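Side-chain contacts in decapping and exoribonuclease protein 1 (Kluyveromyces lactis, PDB 4GPS), which removes NAD caps and methylguanosine caps from the 5' ends of RNAs and degrades RNA in the 5'-3' direction, using a divalent metal cation: residues 386-391 and 400-405; 81-86 and 273-278; 66-71 and 377-382; 300-305 and 309-314. All coordinates share one frame; numbering follows the deposited sequence.

Three of the four contacts form one continuous body, and the fourth stands apart from it. Helix 370-393 supplies a segment to both contact 1 and contact 3, whose centres are about 16 Å apart and which meet where Ile404 CD1 lies 4.1 Å from Ile380 CG2. Contact 3 also reaches contact 2, with Leu83 CD2 packed 4.0 Å from Phe377 CZ. Contact 4 touches none of the others and lies across the chain's centre from contact 2. Contacts 2 and 4 are the ones near the active site: Ile277 is about 10 Å from the metal ligand Glu293, side chain to side chain, and Met314 about 4 Å from Lys295, a probable substrate-binding residue.

Contact 1: 386-391 and 400-405; sequences QNLLLL and FKVQID
Leu388 and Leu391 of helix 370-393 pack on Phe400 in a buried, wholly apolar helix-on-sheet contact at one end of strand 399-404. The helix runs roughly antiparallel to the strand, at 153° between the short segments, with the two axes 11.1 Å apart at closest approach. CG of Phe400 lies beside its backbone N (chi1 -61°), which carries the ring toward the helix. Leu388 touches through one branch: its CD2 methyl lies 3.8 Å from Phe400 CG and also meets CB, so it sits where the ring leaves the backbone, the two side chains sliding past each other in opposite directions. Leu391 takes the far end of the same ring, its CB 3.8 Å from Phe400 CE2. A looser touch joins Leu388 CD2 to Val402 CG2 at 4.4 Å. On the sheet, strand 399-404 is hydrogen-bonded between strands 198-204 and 409-414; Met202 of the former lies against Leu388 and Val402, while Ile412 of the latter packs on Leu388, Leu391 and Phe400.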
loop_
_atom_site.group_PDB
_atom_site.type_symbol
_atom_site.label_atom_id
_atom_site.label_comp_id
_atom_site.label_asym_id
_atom_site.label_seq_id
_atom_site.Cartn_x
_atom_site.Cartn_y
_atom_site.Cartn_z
ATOM N N GLN A 386 -21.688 4.876 -2.752
ATOM C CA GLN A 386 -23.122 5.152 -2.730
ATOM C C GLN A 386 -23.474 6.305 -1.789
ATOM O O GLN A 386 -24.234 7.210 -2.149
ATOM C CB GLN A 386 -23.908 3.888 -2.317
ATOM C CG GLN A 386 -24.070 2.863 -3.452
ATOM C CD GLN A 386 -24.723 3.468 -4.700
ATOM O OE1 GLN A 386 -25.944 3.659 -4.743
ATOM N NE2 GLN A 386 -23.905 3.796 -5.712
ATOM N N ASN A 387 -22.893 6.277 -0.592
ATOM C CA ASN A 387 -23.176 7.296 0.382
ATOM C C ASN A 387 -22.510 8.655 0.146
ATOM O O ASN A 387 -23.128 9.704 0.408
ATOM C CB ASN A 387 -22.885 6.746 1.781
ATOM C CG ASN A 387 -23.979 5.799 2.259
ATOM O OD1 ASN A 387 -25.119 6.209 2.451
ATOM N ND2 ASN A 387 -23.641 4.536 2.442
ATOM N N LEU A 388 -21.278 8.683 -0.354
ATOM C CA LEU A 388 -20.705 10.007 -0.586
ATOM C C LEU A 388 -21.451 10.653 -1.744
ATOM O O LEU A 388 -21.648 11.870 -1.745
ATOM C CB LEU A 388 -19.200 9.953 -0.874
ATOM C CG LEU A 388 -18.406 9.601 0.380
ATOM C CD1 LEU A 388 -17.032 9.153 0.026
ATOM C CD2 LEU A 388 -18.356 10.796 1.278
ATOM N N LEU A 389 -21.892 9.857 -2.720
ATOM C CA LEU A 389 -22.612 10.445 -3.844
ATOM C C LEU A 389 -23.989 10.920 -3.394
ATOM O O LEU A 389 -24.421 12.010 -3.759
ATOM C CB LEU A 389 -22.759 9.452 -4.992
ATOM C CG LEU A 389 -21.450 9.100 -5.687
ATOM C CD1 LEU A 389 -21.761 8.206 -6.858
ATOM C CD2 LEU A 389 -20.728 10.370 -6.131
ATOM N N LEU A 390 -24.671 10.104 -2.596
ATOM C CA LEU A 390 -25.978 10.472 -2.105
ATOM C C LEU A 390 -25.903 11.784 -1.305
ATOM O O LEU A 390 -26.657 12.722 -1.567
ATOM C CB LEU A 390 -26.542 9.355 -1.230
ATOM C CG LEU A 390 -27.923 9.672 -0.658
ATOM C CD1 LEU A 390 -28.842 9.966 -1.826
ATOM C CD2 LEU A 390 -28.463 8.512 0.180
ATOM N N LEU A 391 -24.982 11.853 -0.342
ATOM C CA LEU A 391 -24.837 13.049 0.487
ATOM C C LEU A 391 -24.432 14.299 -0.276
ATOM O O LEU A 391 -24.861 15.381 0.073
ATOM C CB LEU A 391 -23.813 12.823 1.602
ATOM C CG LEU A 391 -24.191 11.916 2.768
ATOM C CD1 LEU A 391 -23.036 11.810 3.730
ATOM C CD2 LEU A 391 -25.420 12.467 3.461
ATOM N N PHE A 400 -15.936 15.742 2.625
ATOM C CA PHE A 400 -16.479 15.037 3.780
ATOM C C PHE A 400 -15.435 14.389 4.693
ATOM O O PHE A 400 -14.426 13.870 4.220
ATOM C CB PHE A 400 -17.434 13.920 3.297
ATOM C CG PHE A 400 -18.612 14.418 2.503
ATOM C CD1 PHE A 400 -18.476 14.745 1.154
ATOM C CD2 PHE A 400 -19.840 14.627 3.119
ATOM C CE1 PHE A 400 -19.543 15.276 0.433
ATOM C CE2 PHE A 400 -20.916 15.164 2.394
ATOM C CZ PHE A 400 -20.765 15.487 1.052
ATOM N N LYS A 401 -15.679 14.409 6.001
ATOM C CA LYS A 401 -14.770 13.754 6.930
ATOM C C LYS A 401 -15.272 12.319 6.993
ATOM O O LYS A 401 -16.442 12.083 7.297
ATOM C CB LYS A 401 -14.841 14.362 8.330
ATOM C CG LYS A 401 -14.262 15.760 8.463
ATOM C CD LYS A 401 -13.984 16.072 9.931
ATOM C CE LYS A 401 -13.319 17.434 10.106
ATOM N NZ LYS A 401 -12.829 17.595 11.515
ATOM N N VAL A 402 -14.398 11.360 6.705
ATOM C CA VAL A 402 -14.804 9.973 6.724
ATOM C C VAL A 402 -14.128 9.275 7.874
ATOM O O VAL A 402 -12.884 9.329 8.016
ATOM C CB VAL A 402 -14.458 9.261 5.391
ATOM C CG1 VAL A 402 -14.761 7.799 5.510
ATOM C CG2 VAL A 402 -15.269 9.857 4.250
ATOM N N GLN A 403 -14.942 8.630 8.714
ATOM C CA GLN A 403 -14.394 7.925 9.867
ATOM C C GLN A 403 -14.943 6.550 10.060
ATOM O O GLN A 403 -16.119 6.267 9.764
ATOM C CB GLN A 403 -14.601 8.735 11.142
ATOM C CG GLN A 403 -13.798 9.994 11.101
ATOM C CD GLN A 403 -14.244 10.991 12.117
ATOM O OE1 GLN A 403 -14.127 10.755 13.317
ATOM N NE2 GLN A 403 -14.766 12.122 11.647
ATOM N N ILE A 404 -14.074 5.695 10.577
ATOM C CA ILE A 404 -14.439 4.330 10.825
ATOM C C ILE A 404 -13.940 3.881 12.200
ATOM O O ILE A 404 -12.735 3.836 12.433
ATOM C CB ILE A 404 -13.882 3.421 9.709
ATOM C CG1 ILE A 404 -14.444 3.868 8.359
ATOM C CG2 ILE A 404 -14.289 1.953 9.964
ATOM C CD1 ILE A 404 -14.109 2.882 7.175
ATOM N N ASP A 405 -14.890 3.596 13.102
ATOM C CA ASP A 405 -14.655 3.111 14.481
ATOM C C ASP A 405 -13.805 1.875 14.459
ATOM O O ASP A 405 -13.623 1.258 13.415
ATOM C CB ASP A 405 -15.951 2.578 15.123
ATOM C CG ASP A 405 -16.753 3.625 15.741
ATOM O OD1 ASP A 405 -16.141 4.581 16.258
ATOM O OD2 ASP A 405 -17.994 3.487 15.721
#

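Contact 2: 81-86 and 273-278; sequences KLLTDC and IDLLIQ
With CG of Leu83 beside its own backbone N (chi1 -65°), CD1 anti to CA (chi2 170°) and CD2 branching off beside it, the two methyls part toward different residues of strand 273-285, Leu275 and Ile277, which face the same side of the strand. Leu275 has a similar first torsion, chi1 -71°, and offers the flank of its side chain: Leu83 CD2 comes 4.1 Å from Leu275 CG and almost as near to Leu275 CD1, the two leucines crossing at about a right angle. The other branch, Leu83 CD1, reaches Ile277 CD1 at 4.2 Å, methyl against methyl. Leu83 therefore straddles the i and i+2 positions of the strand, while its CA stays 8.3 Å from that of Leu275.

The loop carrying Leu83 leads into strand 86-95. Beside it, Thr84 is hydrogen-bonded to Ser268 at the end of strand 259-268, the antiparallel neighbour of strand 273-285, and Leu82 N is bonded to Asn319 OD1.

All three touching residues are buried, and their separations of just over 4 Å are those of ordinary van der Waals packing. Cohesion here comes from hydrophobic burial and branch-to-branch fit in the buried core, on the strand that farther along carries the metal ligand Asp282.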
loop_
_atom_site.group_PDB
_atom_site.type_symbol
_atom_site.label_atom_id
_atom_site.label_comp_id
_atom_site.label_asym_id
_atom_site.label_seq_id
_atom_site.Cartn_x
_atom_site.Cartn_y
_atom_site.Cartn_z
ATOM N N LYS A 81 -7.077 -11.475 -6.157
ATOM C CA LYS A 81 -6.567 -10.179 -6.611
ATOM C C LYS A 81 -7.520 -9.106 -6.068
ATOM O O LYS A 81 -8.728 -9.306 -6.069
ATOM C CB LYS A 81 -6.485 -10.124 -8.141
ATOM C CG LYS A 81 -5.141 -10.593 -8.695
ATOM C CD LYS A 81 -5.087 -10.385 -10.219
ATOM C CE LYS A 81 -3.997 -11.242 -10.909
ATOM N NZ LYS A 81 -2.592 -10.792 -10.608
ATOM N N LEU A 82 -6.986 -7.994 -5.574
ATOM C CA LEU A 82 -7.857 -6.956 -5.048
ATOM C C LEU A 82 -8.487 -6.170 -6.188
ATOM O O LEU A 82 -9.671 -5.822 -6.142
ATOM C CB LEU A 82 -7.083 -6.030 -4.116
ATOM C CG LEU A 82 -6.573 -6.727 -2.850
ATOM C CD1 LEU A 82 -5.734 -5.748 -2.024
ATOM C CD2 LEU A 82 -7.758 -7.273 -2.026
ATOM N N LEU A 83 -7.701 -5.928 -7.229
ATOM C CA LEU A 83 -8.170 -5.177 -8.396
ATOM C C LEU A 83 -8.086 -6.034 -9.643
ATOM O O LEU A 83 -7.277 -6.947 -9.712
ATOM C CB LEU A 83 -7.313 -3.914 -8.578
ATOM C CG LEU A 83 -7.451 -2.895 -7.440
ATOM C CD1 LEU A 83 -6.399 -1.800 -7.584
ATOM C CD2 LEU A 83 -8.901 -2.322 -7.442
ATOM N N THR A 84 -8.943 -5.775 -10.618
ATOM C CA THR A 84 -8.890 -6.532 -11.867
ATOM C C THR A 84 -8.455 -5.572 -12.992
ATOM O O THR A 84 -8.776 -4.386 -12.963
ATOM C CB THR A 84 -10.264 -7.208 -12.175
ATOM O OG1 THR A 84 -11.317 -6.262 -12.009
ATOM C CG2 THR A 84 -10.540 -8.329 -11.197
ATOM N N ASP A 85 -7.704 -6.080 -13.964
ATOM C CA ASP A 85 -7.212 -5.270 -15.090
ATOM C C ASP A 85 -6.344 -4.158 -14.553
ATOM O O ASP A 85 -6.349 -3.051 -15.044
ATOM C CB ASP A 85 -8.356 -4.653 -15.919
ATOM C CG ASP A 85 -9.213 -5.711 -16.639
ATOM O OD1 ASP A 85 -8.714 -6.852 -16.884
ATOM O OD2 ASP A 85 -10.385 -5.387 -16.966
ATOM N N CYS A 86 -5.575 -4.463 -13.534
ATOM C CA CYS A 86 -4.748 -3.446 -12.953
ATOM C C CYS A 86 -3.528 -3.130 -13.815
ATOM O O CYS A 86 -2.801 -4.036 -14.195
ATOM C CB CYS A 86 -4.312 -3.908 -11.574
ATOM S SG CYS A 86 -3.815 -2.542 -10.598
ATOM N N ILE A 273 -17.102 0.750 -9.684
ATOM C CA ILE A 273 -15.961 1.431 -9.097
ATOM C C ILE A 273 -14.556 1.102 -9.643
ATOM O O ILE A 273 -14.215 -0.059 -9.770
ATOM C CB ILE A 273 -15.961 1.113 -7.567
ATOM C CG1 ILE A 273 -17.227 1.663 -6.924
ATOM C CG2 ILE A 273 -14.685 1.631 -6.896
ATOM C CD1 ILE A 273 -17.447 1.100 -5.494
ATOM N N ASP A 274 -13.755 2.131 -9.947
ATOM C CA ASP A 274 -12.366 1.955 -10.387
ATOM C C ASP A 274 -11.522 2.698 -9.363
ATOM O O ASP A 274 -12.038 3.546 -8.644
ATOM C CB ASP A 274 -12.054 2.594 -11.763
ATOM C CG ASP A 274 -12.553 1.777 -12.929
ATOM O OD1 ASP A 274 -12.764 0.565 -12.754
ATOM O OD2 ASP A 274 -12.730 2.357 -14.025
ATOM N N LEU A 275 -10.223 2.398 -9.332
ATOM C CA LEU A 275 -9.289 3.064 -8.448
ATOM C C LEU A 275 -8.104 3.603 -9.259
ATOM O O LEU A 275 -7.576 2.901 -10.122
ATOM C CB LEU A 275 -8.738 2.091 -7.409
ATOM C CG LEU A 275 -9.578 1.551 -6.266
ATOM C CD1 LEU A 275 -8.597 1.141 -5.145
ATOM C CD2 LEU A 275 -10.575 2.592 -5.772
ATOM N N LEU A 276 -7.694 4.846 -9.005
ATOM C CA LEU A 276 -6.525 5.418 -9.684
ATOM C C LEU A 276 -5.643 5.720 -8.469
ATOM O O LEU A 276 -5.936 6.614 -7.691
ATOM C CB LEU A 276 -6.883 6.701 -10.426
ATOM C CG LEU A 276 -5.684 7.358 -11.088
ATOM C CD1 LEU A 276 -5.205 6.542 -12.271
ATOM C CD2 LEU A 276 -6.091 8.727 -11.568
ATOM N N ILE A 277 -4.565 4.964 -8.337
ATOM C CA ILE A 277 -3.679 5.004 -7.207
ATOM C C ILE A 277 -2.260 5.432 -7.512
ATOM O O ILE A 277 -1.691 5.061 -8.558
ATOM C CB ILE A 277 -3.617 3.571 -6.588
ATOM C CG1 ILE A 277 -4.948 3.223 -5.961
ATOM C CG2 ILE A 277 -2.521 3.439 -5.578
ATOM C CD1 ILE A 277 -5.082 1.715 -5.707
ATOM N N GLN A 278 -1.682 6.170 -6.561
ATOM C CA GLN A 278 -0.291 6.616 -6.647
ATOM C C GLN A 278 0.557 5.840 -5.612
ATOM O O GLN A 278 0.242 5.839 -4.421
ATOM C CB GLN A 278 -0.180 8.114 -6.382
ATOM C CG GLN A 278 1.255 8.624 -6.477
ATOM C CD GLN A 278 1.364 10.138 -6.231
ATOM O OE1 GLN A 278 2.108 10.590 -5.342
ATOM N NE2 GLN A 278 0.632 10.922 -7.021
#

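Contact 3: 66-71 and 377-382; sequences KFPHVS and FQHIFQ
His379, near the middle of the helical segment, carries the contact with Phe67 and Pro68 of the loop 66-71, one turn after Asp375, whose OD2 accepts a hydrogen bond from Val70 N of the same loop. Its CG stands anti to the backbone N (chi1 -175°), which holds the imidazole out toward the loop. Phe67 CB lies over one face of that ring, 3.5 Å from the centroid and 18° off the normal, a CH-pi contact made by the methylene; the phenyl group leads away to meet Trp376 edge-to-face. Pro68 approaches the same imidazole from another direction, its CD 3.5 Å from His379 ND1. Ile380 and Phe381, next along the helix, pack on helix 182-190. Between the two segments, then, one face of the imidazole receives the Phe67 methylene while Pro68 CD touches the ring obliquely, and dispersion and CH-pi attraction account for the contact, without any polar bond.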
loop_
_atom_site.group_PDB
_atom_site.type_symbol
_atom_site.label_atom_id
_atom_site.label_comp_id
_atom_site.label_asym_id
_atom_site.label_seq_id
_atom_site.Cartn_x
_atom_site.Cartn_y
_atom_site.Cartn_z
ATOM N N LYS A 66 -21.250 -5.859 10.055
ATOM C CA LYS A 66 -21.812 -7.095 9.577
ATOM C C LYS A 66 -21.624 -7.248 8.082
ATOM O O LYS A 66 -22.462 -7.817 7.398
ATOM C CB LYS A 66 -23.288 -7.171 9.969
ATOM C CG LYS A 66 -23.481 -7.335 11.485
ATOM C CD LYS A 66 -24.901 -7.725 11.882
ATOM C CE LYS A 66 -25.877 -6.578 11.658
ATOM N NZ LYS A 66 -25.922 -6.102 10.232
ATOM N N PHE A 67 -20.511 -6.727 7.586
ATOM C CA PHE A 67 -20.182 -6.797 6.172
ATOM C C PHE A 67 -20.026 -8.258 5.758
ATOM O O PHE A 67 -19.444 -9.071 6.470
ATOM C CB PHE A 67 -18.889 -6.009 5.879
ATOM C CG PHE A 67 -17.641 -6.652 6.408
ATOM C CD1 PHE A 67 -16.882 -7.498 5.605
ATOM C CD2 PHE A 67 -17.237 -6.442 7.724
ATOM C CE1 PHE A 67 -15.736 -8.131 6.107
ATOM C CE2 PHE A 67 -16.087 -7.069 8.242
ATOM C CZ PHE A 67 -15.336 -7.917 7.427
ATOM N N PRO A 68 -20.558 -8.610 4.594
ATOM C CA PRO A 68 -20.479 -9.990 4.082
ATOM C C PRO A 68 -19.027 -10.459 3.924
ATOM O O PRO A 68 -18.243 -9.824 3.208
ATOM C CB PRO A 68 -21.182 -9.906 2.726
ATOM C CG PRO A 68 -22.114 -8.690 2.873
ATOM C CD PRO A 68 -21.265 -7.714 3.661
ATOM N N HIS A 69 -18.676 -11.563 4.578
ATOM C CA HIS A 69 -17.330 -12.067 4.470
ATOM C C HIS A 69 -17.163 -13.543 4.697
ATOM O O HIS A 69 -17.860 -14.163 5.501
ATOM C CB HIS A 69 -16.401 -11.319 5.411
ATOM C CG HIS A 69 -16.726 -11.485 6.860
ATOM N ND1 HIS A 69 -16.259 -12.545 7.608
ATOM C CD2 HIS A 69 -17.404 -10.685 7.721
ATOM C CE1 HIS A 69 -16.625 -12.388 8.870
ATOM N NE2 HIS A 69 -17.319 -11.266 8.966
ATOM N N VAL A 70 -16.210 -14.091 3.956
ATOM C CA VAL A 70 -15.834 -15.484 3.998
ATOM C C VAL A 70 -15.377 -15.877 5.416
ATOM O O VAL A 70 -14.953 -15.034 6.220
ATOM C CB VAL A 70 -14.703 -15.689 2.991
ATOM C CG1 VAL A 70 -13.859 -16.793 3.402
ATOM C CG2 VAL A 70 -15.272 -15.943 1.610
ATOM N N SER A 71 -15.460 -17.164 5.733
ATOM C CA SER A 71 -15.046 -17.605 7.048
ATOM C C SER A 71 -13.633 -17.141 7.394
ATOM O O SER A 71 -12.721 -17.131 6.559
ATOM C CB SER A 71 -15.112 -19.125 7.147
ATOM O OG SER A 71 -14.474 -19.548 8.338
ATOM N N PHE A 377 -12.858 -4.983 1.665
ATOM C CA PHE A 377 -12.482 -4.064 0.606
ATOM C C PHE A 377 -13.670 -3.803 -0.339
ATOM O O PHE A 377 -14.021 -2.651 -0.601
ATOM C CB PHE A 377 -11.310 -4.663 -0.184
ATOM C CG PHE A 377 -10.901 -3.858 -1.377
ATOM C CD1 PHE A 377 -10.760 -4.464 -2.613
ATOM C CD2 PHE A 377 -10.534 -2.520 -1.242
ATOM C CE1 PHE A 377 -10.233 -3.753 -3.696
ATOM C CE2 PHE A 377 -10.011 -1.799 -2.310
ATOM C CZ PHE A 377 -9.853 -2.419 -3.536
ATOM N N GLN A 378 -14.248 -4.890 -0.854
ATOM C CA GLN A 378 -15.401 -4.853 -1.756
ATOM C C GLN A 378 -16.566 -4.155 -1.097
ATOM O O GLN A 378 -17.285 -3.400 -1.763
ATOM C CB GLN A 378 -15.859 -6.277 -2.117
ATOM C CG GLN A 378 -14.986 -6.989 -3.166
ATOM C CD GLN A 378 -14.990 -6.260 -4.514
ATOM O OE1 GLN A 378 -16.042 -5.798 -4.970
ATOM N NE2 GLN A 378 -13.821 -6.167 -5.157
ATOM N N HIS A 379 -16.744 -4.410 0.205
ATOM C CA HIS A 379 -17.853 -3.822 0.961
ATOM C C HIS A 379 -17.820 -2.315 1.214
ATOM O O HIS A 379 -18.688 -1.616 0.685
ATOM C CB HIS A 379 -18.051 -4.528 2.316
ATOM C CG HIS A 379 -19.247 -4.035 3.080
ATOM N ND1 HIS A 379 -20.533 -4.432 2.791
ATOM C CD2 HIS A 379 -19.352 -3.149 4.101
ATOM C CE1 HIS A 379 -21.380 -3.816 3.600
ATOM N NE2 HIS A 379 -20.689 -3.033 4.404
ATOM N N ILE A 380 -16.862 -1.805 2.004
ATOM C CA ILE A 380 -16.853 -0.359 2.309
ATOM C C ILE A 380 -16.674 0.491 1.111
ATOM O O ILE A 380 -17.152 1.616 1.119
ATOM C CB ILE A 380 -15.747 0.172 3.301
ATOM C CG1 ILE A 380 -14.663 -0.855 3.454
ATOM C CG2 ILE A 380 -16.370 0.737 4.587
ATOM C CD1 ILE A 380 -13.685 -0.706 2.379
ATOM N N PHE A 381 -15.969 0.019 0.085
ATOM C CA PHE A 381 -15.872 0.917 -1.047
ATOM C C PHE A 381 -17.220 1.146 -1.721
ATOM O O PHE A 381 -17.502 2.252 -2.152
ATOM C CB PHE A 381 -14.777 0.486 -2.019
ATOM C CG PHE A 381 -13.442 1.061 -1.670
ATOM C CD1 PHE A 381 -13.114 2.350 -2.050
ATOM C CD2 PHE A 381 -12.527 0.329 -0.910
ATOM C CE1 PHE A 381 -11.882 2.907 -1.685
ATOM C CE2 PHE A 381 -11.318 0.867 -0.544
ATOM C CZ PHE A 381 -10.983 2.162 -0.929
ATOM N N GLN A 382 -18.071 0.127 -1.744
ATOM C CA GLN A 382 -19.389 0.265 -2.338
ATOM C C GLN A 382 -20.212 1.131 -1.389
ATOM O O GLN A 382 -20.935 2.034 -1.808
ATOM C CB GLN A 382 -20.044 -1.111 -2.516
ATOM C CG GLN A 382 -21.392 -1.094 -3.247
ATOM C CD GLN A 382 -21.293 -0.507 -4.653
ATOM O OE1 GLN A 382 -20.248 -0.582 -5.287
ATOM N NE2 GLN A 382 -22.389 0.075 -5.140
#

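Contact 4: 300-305 and 309-314; sequences FKLGNT and RKLLRM
The N-terminal turns of helix 305-319 and the loop leading into it fold against each other here, with Asn304 as N-cap: its OD1 accepts a hydrogen bond from His307 N. The first turn is closed by Arg309 N, which donates to Thr305 O at 3.0 Å. Farther back in the loop, Phe300 points toward the helix, its side chain slanting across Leu311, whose CD2 sits over one face of the ring, 3.6 Å from the centroid and 17° off the normal, a CH-pi contact. Lys310 CD approaches the edge of the ring near its plane, 4.2 Å from Phe300 CE2, and Met314 CE comes obliquely to Phe300 CZ. Through Met314, about 4 Å from Lys295 and 5 Å from Gln317 between side chains, this cluster borders the probable substrate site. The second methyl of Leu311, CD1, meets Leu302 CD2 at 3.6 Å, so its two branches hold two loop residues.

At the helix start, Thr305 and Arg309 lie side by side, and Thr305 CG2, anti to the backbone N, is placed over one face of the guanidinium. Arg309 NE bonds to Phe193 O, and Phe365 adds a cation-pi contact. Around Phe300, His307 meets the ring edge-to-face.

Polar cohesion is thus concentrated at the helix start, in the Asn304 cap and one backbone bond, whereas dispersion and CH-pi contact hold the apolar cluster around Phe300 and Leu311.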
loop_
_atom_site.group_PDB
_atom_site.type_symbol
_atom_site.label_atom_id
_atom_site.label_comp_id
_atom_site.label_asym_id
_atom_site.label_seq_id
_atom_site.Cartn_x
_atom_site.Cartn_y
_atom_site.Cartn_z
ATOM N N PHE A 300 10.117 -12.986 11.646
ATOM C CA PHE A 300 8.687 -13.049 11.934
ATOM C C PHE A 300 8.224 -14.011 12.981
ATOM O O PHE A 300 8.662 -15.155 13.020
ATOM C CB PHE A 300 7.906 -13.345 10.655
ATOM C CG PHE A 300 7.931 -12.225 9.669
ATOM C CD1 PHE A 300 8.389 -12.437 8.357
ATOM C CD2 PHE A 300 7.535 -10.946 10.048
ATOM C CE1 PHE A 300 8.457 -11.387 7.444
ATOM C CE2 PHE A 300 7.599 -9.881 9.133
ATOM C CZ PHE A 300 8.065 -10.109 7.832
ATOM N N LYS A 301 7.320 -13.535 13.826
ATOM C CA LYS A 301 6.724 -14.367 14.867
ATOM C C LYS A 301 5.237 -14.436 14.527
ATOM O O LYS A 301 4.472 -13.553 14.924
ATOM C CB LYS A 301 6.951 -13.731 16.258
ATOM C CG LYS A 301 8.394 -13.897 16.767
ATOM C CD LYS A 301 8.890 -12.755 17.646
ATOM C CE LYS A 301 8.645 -12.983 19.120
ATOM N NZ LYS A 301 8.942 -11.733 19.876
ATOM N N LEU A 302 4.813 -15.435 13.743
ATOM C CA LEU A 302 3.388 -15.514 13.431
ATOM C C LEU A 302 2.841 -15.675 14.845
ATOM O O LEU A 302 3.573 -16.092 15.757
ATOM C CB LEU A 302 3.095 -16.718 12.539
ATOM C CG LEU A 302 3.854 -16.720 11.203
ATOM C CD1 LEU A 302 3.641 -18.058 10.517
ATOM C CD2 LEU A 302 3.375 -15.583 10.311
ATOM N N GLY A 303 1.592 -15.363 15.100
ATOM C CA GLY A 303 1.222 -15.470 16.505
ATOM C C GLY A 303 1.333 -14.089 17.131
ATOM O O GLY A 303 0.488 -13.713 17.934
ATOM N N ASN A 304 2.353 -13.320 16.756
ATOM C CA ASN A 304 2.479 -11.955 17.259
ATOM C C ASN A 304 1.593 -11.051 16.421
ATOM O O ASN A 304 1.734 -10.975 15.215
ATOM C CB ASN A 304 3.916 -11.472 17.168
ATOM C CG ASN A 304 4.060 -10.076 17.617
ATOM O OD1 ASN A 304 3.720 -9.116 16.884
ATOM N ND2 ASN A 304 4.537 -9.916 18.856
ATOM N N THR A 305 0.656 -10.383 17.065
ATOM C CA THR A 305 -0.280 -9.504 16.388
ATOM C C THR A 305 0.367 -8.430 15.513
ATOM O O THR A 305 -0.095 -8.147 14.398
ATOM C CB THR A 305 -1.168 -8.837 17.429
ATOM O OG1 THR A 305 -2.038 -9.824 17.978
ATOM C CG2 THR A 305 -1.990 -7.729 16.833
ATOM N N ARG A 309 -0.126 -8.178 11.373
ATOM C CA ARG A 309 -0.629 -6.934 10.783
ATOM C C ARG A 309 0.315 -6.461 9.688
ATOM O O ARG A 309 -0.124 -6.042 8.616
ATOM C CB ARG A 309 -0.705 -5.826 11.829
ATOM C CG ARG A 309 -2.063 -5.535 12.341
ATOM C CD ARG A 309 -1.965 -4.876 13.689
ATOM N NE ARG A 309 -3.202 -5.096 14.410
ATOM C CZ ARG A 309 -3.331 -5.044 15.725
ATOM N NH1 ARG A 309 -2.281 -4.775 16.503
ATOM N NH2 ARG A 309 -4.523 -5.254 16.254
ATOM N N LYS A 310 1.611 -6.517 9.973
ATOM C CA LYS A 310 2.612 -6.084 9.008
ATOM C C LYS A 310 2.593 -6.970 7.746
ATOM O O LYS A 310 2.616 -6.456 6.627
ATOM C CB LYS A 310 4.010 -6.071 9.658
ATOM C CG LYS A 310 5.107 -5.777 8.690
ATOM C CD LYS A 310 6.490 -5.867 9.325
ATOM C CE LYS A 310 6.774 -4.727 10.285
ATOM N NZ LYS A 310 8.156 -4.886 10.837
ATOM N N LEU A 311 2.542 -8.287 7.932
ATOM C CA LEU A 311 2.493 -9.224 6.809
ATOM C C LEU A 311 1.228 -8.977 5.975
ATOM O O LEU A 311 1.299 -8.903 4.747
ATOM C CB LEU A 311 2.529 -10.670 7.311
ATOM C CG LEU A 311 3.871 -11.061 7.956
ATOM C CD1 LEU A 311 3.670 -12.295 8.787
ATOM C CD2 LEU A 311 4.950 -11.294 6.888
ATOM N N LEU A 312 0.078 -8.802 6.629
ATOM C CA LEU A 312 -1.152 -8.554 5.883
ATOM C C LEU A 312 -1.053 -7.237 5.112
ATOM O O LEU A 312 -1.430 -7.153 3.946
ATOM C CB LEU A 312 -2.366 -8.523 6.827
ATOM C CG LEU A 312 -3.731 -8.170 6.217
ATOM C CD1 LEU A 312 -4.108 -9.266 5.196
ATOM C CD2 LEU A 312 -4.805 -8.000 7.319
ATOM N N ARG A 313 -0.513 -6.211 5.757
ATOM C CA ARG A 313 -0.392 -4.905 5.137
ATOM C C ARG A 313 0.509 -5.000 3.910
ATOM O O ARG A 313 0.226 -4.436 2.857
ATOM C CB ARG A 313 0.164 -3.917 6.171
ATOM C CG ARG A 313 -0.399 -2.514 6.048
ATOM C CD ARG A 313 0.002 -1.599 7.206
ATOM N NE ARG A 313 -0.820 -0.387 7.171
ATOM C CZ ARG A 313 -0.643 0.564 6.274
ATOM N NH1 ARG A 313 0.323 0.430 5.395
ATOM N NH2 ARG A 313 -1.460 1.592 6.199
ATOM N N MET A 314 1.575 -5.766 4.063
ATOM C CA MET A 314 2.582 -6.004 3.031
ATOM C C MET A 314 1.871 -6.647 1.816
ATOM O O MET A 314 2.040 -6.236 0.660
ATOM C CB MET A 314 3.602 -6.981 3.615
ATOM C CG MET A 314 4.987 -6.865 3.173
ATOM S SD MET A 314 6.086 -7.885 4.219
ATOM C CE MET A 314 6.392 -6.736 5.618
#